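Local coordinates for protein chorismate mutase (Clostridium thermocellum, PDB 1XHO) that probably catalyses the rearrangement of chorismate to prephenate, as a trimeric chorismate mutase of the AroH type, at residues 33-38 / 62-67; 55-60 / 94-99. All blocks are in the same frame, centred on the assembly; numbering follows the deposited sequence.

Contact 1 (33-38 / 62-67); sequences WAIRGA and EKNGLE
The carboxamide of Asn64 takes Ile35 over one of its faces: CD1 stands above the amide plane, 3.9 Å from CG and 3.7 Å from ND2, and CG2 hangs above the same side beyond the nitrogen, also 3.7 Å from ND2. Both polar ends of the amide are bonded elsewhere, ND2 donating to Met60 O and OD1 accepting from Lys133 N. These two bonds fix the rotation of the group and present a flat surface to the isoleucine. Ile35 leans on Asn64 with both of its branches; CG1 lies beside the backbone N (chi1 -35°, well off staggered) and CG2 is anti to it, while CD1 extends CG1 (chi2 178°). That outer methyl also meets Leu66 tip to tip, CD1 against CD1 at 3.4 Å, closer than normal carbon contact. Val123 of strand 116-124 touches both Ile35 and Leu66, and Ile132 touches Ile35 and Asn64. Asn64 and Leu66 are brought together by the Schellman motif that ends helix 46-63. Gly65, at positive phi, is its C-prime residue, with its N 2.9 Å from Glu62 O. The strand 32-40 thus receives the turn that follows the helix through one isoleucine, which meets an amide already engaged at both polar atoms and a leucine methyl, a join that is apolar in character although one of its three residues is an asparagine.

Contact 2 (55-60 / 94-99); sequences KLLKEM and MGWTST
The selenium of Met94, a selenomethionine, is lodged against helix 46-63, 3.8 Å from Leu57 CB, while the same side chain lies across the indole of Trp96 in its own segment. Both residues belong to the Schellman motif closing helix 89-93, where Gly95 (positive phi) is C-prime and Trp96 is the centre of an inverse gamma turn with a weak Thr97 N to Gly95 O bond. The turn folds the tryptophan back beneath the methionine, whose CG sits 4.1 Å above the middle of the indole plane. Met94 has CG between its backbone N and carbonyl carbon (chi1 64°), and the chain then bends at chi3 (-62°) to bring CE to the helix backbone, 3.9 Å from Lys58 CA. Leu57 crosses the methionine at a slant, CD1 as well as CB touching SE, and slides past the tryptophan in the opposite direction: its CB is 3.9 Å from Trp96 CZ3, with CD2 a little farther from that carbon. Lys58 adds its CB to the methyl and then leads away. Beyond the pair, Trp96 rests on Ile71 and Ile74 of strand 71-78, and Leu57 on Met121 and on Ala90 and Ala91 of the short helix, a hydrophobic join between helix 46-63 and the turn that follows helix 89-93, backed by the sheet. The far corner of the indole comes to the helix obliquely, Trp96 CH2 lying 3.8 Å from Leu57 O.

In the fold
Helix 46-63 serves both contacts, whose centres are 10 Å apart: its C-terminal half meets the 94-99 turn in contact 2, and the turn just after it meets strand 32-40 in contact 1. Met60 joins them directly, its CE packing 3.4 Å from Ile35 O. Leu56 CD2 lies 3.7 Å from Ala38 N farther along the strand. Each contact also borders a subunit boundary, Arg36 NH1 bonding to Leu101 O of the second subunit and Thr99 OG1 to Lys129 NZ of the third. In trimeric AroH-type enzymes the active sites lie in clefts between subunits.

Contact 1 (33-38 / 62-67)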
ATOM      1  N   TRP C  33     -11.632   6.848   6.688  1.00 31.10           N
ATOM      2  CA  TRP C  33     -12.021   6.240   5.405  1.00 28.97           C
ATOM      3  C   TRP C  33     -10.894   6.453   4.398  1.00 27.27           C
ATOM      4  O   TRP C  33      -9.959   7.206   4.657  1.00 27.31           O
ATOM      5  CB  TRP C  33     -13.343   6.823   4.888  1.00 27.09           C
ATOM      6  CG  TRP C  33     -14.508   6.467   5.777  1.00 27.25           C
ATOM      7  CD1 TRP C  33     -15.283   7.326   6.491  1.00 26.27           C
ATOM      8  CD2 TRP C  33     -14.999   5.147   6.064  1.00 26.75           C
ATOM      9  NE1 TRP C  33     -16.230   6.632   7.202  1.00 26.16           N
ATOM     10  CE2 TRP C  33     -16.077   5.292   6.962  1.00 27.02           C
ATOM     11  CE3 TRP C  33     -14.626   3.860   5.656  1.00 25.63           C
ATOM     12  CZ2 TRP C  33     -16.794   4.200   7.454  1.00 26.63           C
ATOM     13  CZ3 TRP C  33     -15.345   2.772   6.139  1.00 26.98           C
ATOM     14  CH2 TRP C  33     -16.417   2.953   7.032  1.00 26.32           C
ATOM     15  N   ALA C  34     -10.990   5.781   3.256  1.00 26.63           N
ATOM     16  CA  ALA C  34      -9.982   5.885   2.203  1.00 25.97           C
ATOM     17  C   ALA C  34     -10.589   6.485   0.934  1.00 25.74           C
ATOM     18  O   ALA C  34     -11.741   6.222   0.613  1.00 26.16           O
ATOM     19  CB  ALA C  34      -9.395   4.525   1.917  1.00 26.56           C
ATOM     20  N   ILE C  35      -9.810   7.301   0.232  1.00 25.96           N
ATOM     21  CA  ILE C  35     -10.246   7.911  -1.029  1.00 24.84           C
ATOM     22  C   ILE C  35      -9.352   7.450  -2.179  1.00 22.41           C
ATOM     23  O   ILE C  35      -8.128   7.519  -2.093  1.00 20.99           O
ATOM     24  CB  ILE C  35     -10.219   9.460  -0.982  1.00 26.39           C
ATOM     25  CG1 ILE C  35     -10.596   9.986   0.414  1.00 27.98           C
ATOM     26  CG2 ILE C  35     -11.154  10.027  -2.054  1.00 28.62           C
ATOM     27  CD1 ILE C  35     -10.543  11.505   0.552  1.00 26.92           C
ATOM     28  N   ARG C  36      -9.983   6.980  -3.251  1.00 22.10           N
ATOM     29  CA  ARG C  36      -9.294   6.602  -4.468  1.00 23.28           C
ATOM     30  C   ARG C  36      -9.337   7.741  -5.502  1.00 23.66           C
ATOM     31  O   ARG C  36     -10.338   8.440  -5.625  1.00 27.96           O
ATOM     32  CB  ARG C  36      -9.886   5.294  -5.035  1.00 25.39           C
ATOM     33  CG  ARG C  36      -9.049   4.033  -4.738  1.00 27.51           C
ATOM     34  CD  ARG C  36      -7.667   4.082  -5.451  1.00 30.68           C
ATOM     35  NE  ARG C  36      -7.805   4.437  -6.871  1.00 32.30           N
ATOM     36  CZ  ARG C  36      -8.157   3.586  -7.836  1.00 33.62           C
ATOM     37  NH1 ARG C  36      -8.394   2.297  -7.572  1.00 33.44           N
ATOM     38  NH2 ARG C  36      -8.268   4.021  -9.085  1.00 35.23           N
ATOM     39  N   GLY C  37      -8.214   7.950  -6.188  1.00 22.54           N
ATOM     40  CA  GLY C  37      -8.133   8.786  -7.373  1.00 21.51           C
ATOM     41  C   GLY C  37      -7.379   8.079  -8.511  1.00 21.71           C
ATOM     42  O   GLY C  37      -6.527   7.205  -8.272  1.00 18.81           O
ATOM     43  N   ALA C  38      -7.720   8.432  -9.749  1.00 20.58           N
ATOM     44  CA  ALA C  38      -6.985   7.961 -10.918  1.00 24.07           C
ATOM     45  C   ALA C  38      -7.004   9.026 -11.985  1.00 25.49           C
ATOM     46  O   ALA C  38      -7.956   9.805 -12.085  1.00 27.86           O
ATOM     47  CB  ALA C  38      -7.554   6.647 -11.454  1.00 24.29           C
ATOM     48  N   GLU C  62     -10.522  18.992  -2.702  1.00 40.01           N
ATOM     49  CA  GLU C  62     -11.666  19.913  -2.864  1.00 43.17           C
ATOM     50  C   GLU C  62     -13.003  19.214  -2.650  1.00 42.28           C
ATOM     51  O   GLU C  62     -13.765  19.583  -1.746  1.00 41.12           O
ATOM     52  CB  GLU C  62     -11.662  20.558  -4.249  1.00 45.72           C
ATOM     53  CG  GLU C  62     -10.580  21.575  -4.451  1.00 48.51           C
ATOM     54  CD  GLU C  62     -10.427  21.966  -5.905  1.00 51.21           C
ATOM     55  OE1 GLU C  62     -10.093  21.087  -6.735  1.00 52.88           O
ATOM     56  OE2 GLU C  62     -10.642  23.157  -6.219  1.00 52.98           O
ATOM     57  N   LYS C  63     -13.267  18.193  -3.474  1.00 40.70           N
ATOM     58  CA  LYS C  63     -14.529  17.433  -3.414  1.00 37.78           C
ATOM     59  C   LYS C  63     -14.788  16.767  -2.052  1.00 36.33           C
ATOM     60  O   LYS C  63     -15.942  16.472  -1.713  1.00 36.21           O
ATOM     61  CB  LYS C  63     -14.585  16.384  -4.534  1.00 38.95           C
ATOM     62  CG  LYS C  63     -14.523  16.991  -5.953  1.00 40.10           C
ATOM     63  CD  LYS C  63     -15.334  16.191  -6.973  1.00 39.45           C
ATOM     64  N   ASN C  64     -13.734  16.539  -1.267  1.00 33.35           N
ATOM     65  CA  ASN C  64     -13.905  16.002   0.085  1.00 32.28           C
ATOM     66  C   ASN C  64     -13.613  17.004   1.209  1.00 31.80           C
ATOM     67  O   ASN C  64     -13.565  16.619   2.379  1.00 31.92           O
ATOM     68  CB  ASN C  64     -13.072  14.724   0.249  1.00 32.68           C
ATOM     69  CG  ASN C  64     -13.566  13.599  -0.638  1.00 30.93           C
ATOM     70  OD1 ASN C  64     -14.580  12.978  -0.345  1.00 33.83           O
ATOM     71  ND2 ASN C  64     -12.856  13.336  -1.731  1.00 30.50           N
ATOM     72  N   GLY C  65     -13.457  18.284   0.858  1.00 33.14           N
ATOM     73  CA  GLY C  65     -13.222  19.358   1.842  1.00 33.72           C
ATOM     74  C   GLY C  65     -12.047  19.108   2.784  1.00 34.40           C
ATOM     75  O   GLY C  65     -12.141  19.352   3.983  1.00 35.68           O
ATOM     76  N   LEU C  66     -10.935  18.626   2.237  1.00 32.08           N
ATOM     77  CA  LEU C  66      -9.803  18.187   3.046  1.00 30.78           C
ATOM     78  C   LEU C  66      -8.699  19.211   3.031  1.00 29.20           C
ATOM     79  O   LEU C  66      -8.460  19.834   2.010  1.00 27.75           O
ATOM     80  CB  LEU C  66      -9.221  16.899   2.480  1.00 31.87           C
ATOM     81  CG  LEU C  66     -10.114  15.677   2.395  1.00 33.84           C
ATOM     82  CD1 LEU C  66      -9.429  14.618   1.521  1.00 34.44           C
ATOM     83  CD2 LEU C  66     -10.424  15.146   3.795  1.00 33.73           C
ATOM     84  N   GLU C  67      -8.033  19.365   4.174  1.00 32.08           N
ATOM     85  CA  GLU C  67      -6.727  20.036   4.263  1.00 34.44           C
ATOM     86  C   GLU C  67      -5.699  18.990   4.678  1.00 32.35           C
ATOM     87  O   GLU C  67      -6.079  17.917   5.149  1.00 29.80           O
ATOM     88  CB  GLU C  67      -6.772  21.168   5.303  1.00 35.40           C
ATOM     89  CG  GLU C  67      -7.292  22.489   4.746  1.00 38.23           C
ATOM     90  CD  GLU C  67      -7.675  23.495   5.835  1.00 38.81           C
ATOM     91  OE1 GLU C  67      -7.212  23.362   6.991  1.00 42.86           O
ATOM     92  OE2 GLU C  67      -8.442  24.424   5.529  1.00 39.01           O
TER

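Contact 2 (55-60 / 94-99)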
ATOM      1  N   LYS C  55      -3.181  18.037  -9.973  1.00 29.71           N
ATOM      2  CA  LYS C  55      -4.584  18.331 -10.266  1.00 30.90           C
ATOM      3  C   LYS C  55      -5.502  17.285  -9.628  1.00 30.13           C
ATOM      4  O   LYS C  55      -6.556  17.621  -9.087  1.00 31.78           O
ATOM      5  CB  LYS C  55      -4.822  18.406 -11.786  1.00 30.99           C
ATOM      6  N   LEU C  56      -5.083  16.023  -9.682  1.00 28.39           N
ATOM      7  CA  LEU C  56      -5.834  14.927  -9.081  1.00 27.95           C
ATOM      8  C   LEU C  56      -5.937  15.077  -7.559  1.00 26.46           C
ATOM      9  O   LEU C  56      -7.022  14.953  -7.003  1.00 26.84           O
ATOM     10  CB  LEU C  56      -5.206  13.573  -9.465  1.00 27.05           C
ATOM     11  CG  LEU C  56      -5.804  12.302  -8.855  1.00 26.52           C
ATOM     12  CD1 LEU C  56      -7.314  12.204  -9.098  1.00 26.67           C
ATOM     13  CD2 LEU C  56      -5.072  11.063  -9.397  1.00 26.32           C
ATOM     14  N   LEU C  57      -4.814  15.343  -6.895  1.00 27.17           N
ATOM     15  CA  LEU C  57      -4.804  15.565  -5.440  1.00 27.86           C
ATOM     16  C   LEU C  57      -5.655  16.774  -5.029  1.00 29.75           C
ATOM     17  O   LEU C  57      -6.353  16.716  -4.032  1.00 30.73           O
ATOM     18  CB  LEU C  57      -3.374  15.768  -4.931  1.00 27.93           C
ATOM     19  CG  LEU C  57      -2.407  14.594  -5.087  1.00 30.52           C
ATOM     20  CD1 LEU C  57      -0.959  15.026  -4.744  1.00 28.78           C
ATOM     21  CD2 LEU C  57      -2.869  13.403  -4.236  1.00 30.06           C
ATOM     22  N   LYS C  58      -5.565  17.862  -5.791  1.00 34.48           N
ATOM     23  CA  LYS C  58      -6.330  19.095  -5.524  1.00 37.48           C
ATOM     24  C   LYS C  58      -7.832  18.812  -5.627  1.00 37.53           C
ATOM     25  O   LYS C  58      -8.586  19.076  -4.700  1.00 37.73           O
ATOM     26  CB  LYS C  58      -5.888  20.205  -6.501  1.00 40.76           C
ATOM     27  CG  LYS C  58      -6.642  21.549  -6.413  1.00 42.50           C
ATOM     28  CD  LYS C  58      -6.835  22.061  -4.980  1.00 45.16           C
ATOM     29  CE  LYS C  58      -7.432  23.472  -4.969  1.00 46.58           C
ATOM     30  NZ  LYS C  58      -6.438  24.527  -5.343  1.00 49.08           N
ATOM     31  N   GLU C  59      -8.230  18.220  -6.748  1.00 37.50           N
ATOM     32  CA  GLU C  59      -9.572  17.687  -6.948  1.00 37.94           C
ATOM     33  C   GLU C  59     -10.040  16.756  -5.804  1.00 37.11           C
ATOM     34  O   GLU C  59     -11.161  16.891  -5.306  1.00 35.30           O
ATOM     35  CB  GLU C  59      -9.599  16.945  -8.280  1.00 40.76           C
ATOM     36  CG  GLU C  59     -10.937  16.388  -8.701  1.00 44.02           C
ATOM     37  CD  GLU C  59     -11.881  17.439  -9.215  1.00 46.02           C
ATOM     38  OE1 GLU C  59     -12.333  18.288  -8.411  1.00 48.11           O
ATOM     39  OE2 GLU C  59     -12.180  17.397 -10.428  1.00 45.96           O
HETATM   40  N   MSE C  60      -9.185  15.821  -5.387  1.00 35.72           N
HETATM   41  CA  MSE C  60      -9.536  14.906  -4.284  1.00 35.00           C
HETATM   42  C   MSE C  60      -9.770  15.646  -2.965  1.00 34.66           C
HETATM   43  O   MSE C  60     -10.702  15.323  -2.223  1.00 34.83           O
HETATM   44  CB  MSE C  60      -8.457  13.845  -4.085  1.00 33.20           C
HETATM   45  CG  MSE C  60      -8.413  12.819  -5.190  1.00 33.37           C
HETATM   46 SE   MSE C  60      -6.904  11.606  -4.977  1.00 30.84          SE
HETATM   47  CE  MSE C  60      -7.646  10.513  -3.616  1.00 27.56           C
HETATM   48  N   MSE C  94       2.518  21.304  -3.575  1.00 48.01           N
HETATM   49  CA  MSE C  94       1.345  21.969  -3.013  1.00 49.47           C
HETATM   50  C   MSE C  94       1.368  22.071  -1.474  1.00 46.68           C
HETATM   51  O   MSE C  94       0.336  22.310  -0.837  1.00 47.12           O
HETATM   52  CB  MSE C  94       0.071  21.274  -3.500  1.00 50.68           C
HETATM   53  CG  MSE C  94      -0.106  19.834  -3.049  1.00 52.61           C
HETATM   54 SE   MSE C  94      -1.354  18.883  -4.230  1.00 53.85          SE
HETATM   55  CE  MSE C  94      -2.944  20.013  -3.873  1.00 53.81           C
ATOM     56  N   GLY C  95       2.548  21.890  -0.890  1.00 43.36           N
ATOM     57  CA  GLY C  95       2.763  22.150   0.518  1.00 41.04           C
ATOM     58  C   GLY C  95       2.407  21.027   1.464  1.00 39.89           C
ATOM     59  O   GLY C  95       2.335  21.252   2.672  1.00 38.19           O
ATOM     60  N   TRP C  96       2.185  19.817   0.942  1.00 38.76           N
ATOM     61  CA  TRP C  96       1.916  18.669   1.813  1.00 38.41           C
ATOM     62  C   TRP C  96       3.249  18.002   2.177  1.00 37.65           C
ATOM     63  O   TRP C  96       3.597  16.928   1.685  1.00 37.76           O
ATOM     64  CB  TRP C  96       0.923  17.678   1.184  1.00 38.66           C
ATOM     65  CG  TRP C  96      -0.445  18.257   0.873  1.00 38.40           C
ATOM     66  CD1 TRP C  96      -0.933  19.479   1.252  1.00 38.65           C
ATOM     67  CD2 TRP C  96      -1.505  17.614   0.148  1.00 38.40           C
ATOM     68  NE1 TRP C  96      -2.214  19.642   0.787  1.00 38.43           N
ATOM     69  CE2 TRP C  96      -2.592  18.510   0.112  1.00 37.77           C
ATOM     70  CE3 TRP C  96      -1.634  16.370  -0.487  1.00 38.07           C
ATOM     71  CZ2 TRP C  96      -3.792  18.206  -0.533  1.00 38.25           C
ATOM     72  CZ3 TRP C  96      -2.836  16.065  -1.120  1.00 38.36           C
ATOM     73  CH2 TRP C  96      -3.894  16.977  -1.139  1.00 38.38           C
ATOM     74  N   THR C  97       3.983  18.680   3.054  1.00 36.32           N
ATOM     75  CA  THR C  97       5.330  18.301   3.423  1.00 34.93           C
ATOM     76  C   THR C  97       5.364  17.587   4.777  1.00 33.68           C
ATOM     77  O   THR C  97       6.436  17.207   5.232  1.00 32.73           O
ATOM     78  CB  THR C  97       6.257  19.543   3.424  1.00 36.30           C
ATOM     79  OG1 THR C  97       5.668  20.597   4.204  1.00 38.78           O
ATOM     80  CG2 THR C  97       6.462  20.051   1.989  1.00 36.05           C
ATOM     81  N   SER C  98       4.191  17.381   5.392  1.00 30.82           N
ATOM     82  CA  SER C  98       4.089  16.695   6.685  1.00 32.92           C
ATOM     83  C   SER C  98       3.304  15.379   6.599  1.00 31.72           C
ATOM     84  O   SER C  98       2.855  14.856   7.619  1.00 31.06           O
ATOM     85  CB  SER C  98       3.425  17.609   7.732  1.00 35.17           C
ATOM     86  OG  SER C  98       4.087  18.868   7.828  1.00 35.14           O
ATOM     87  N   THR C  99       3.166  14.834   5.392  1.00 29.40           N
ATOM     88  CA  THR C  99       2.314  13.665   5.165  1.00 27.92           C
ATOM     89  C   THR C  99       3.131  12.477   4.656  1.00 23.55           C
ATOM     90  O   THR C  99       4.003  12.627   3.831  1.00 21.98           O
ATOM     91  CB  THR C  99       1.137  14.016   4.188  1.00 29.02           C
ATOM     92  OG1 THR C  99       0.314  15.021   4.791  1.00 31.42           O
ATOM     93  CG2 THR C  99       0.268  12.819   3.898  1.00 28.52           C
TER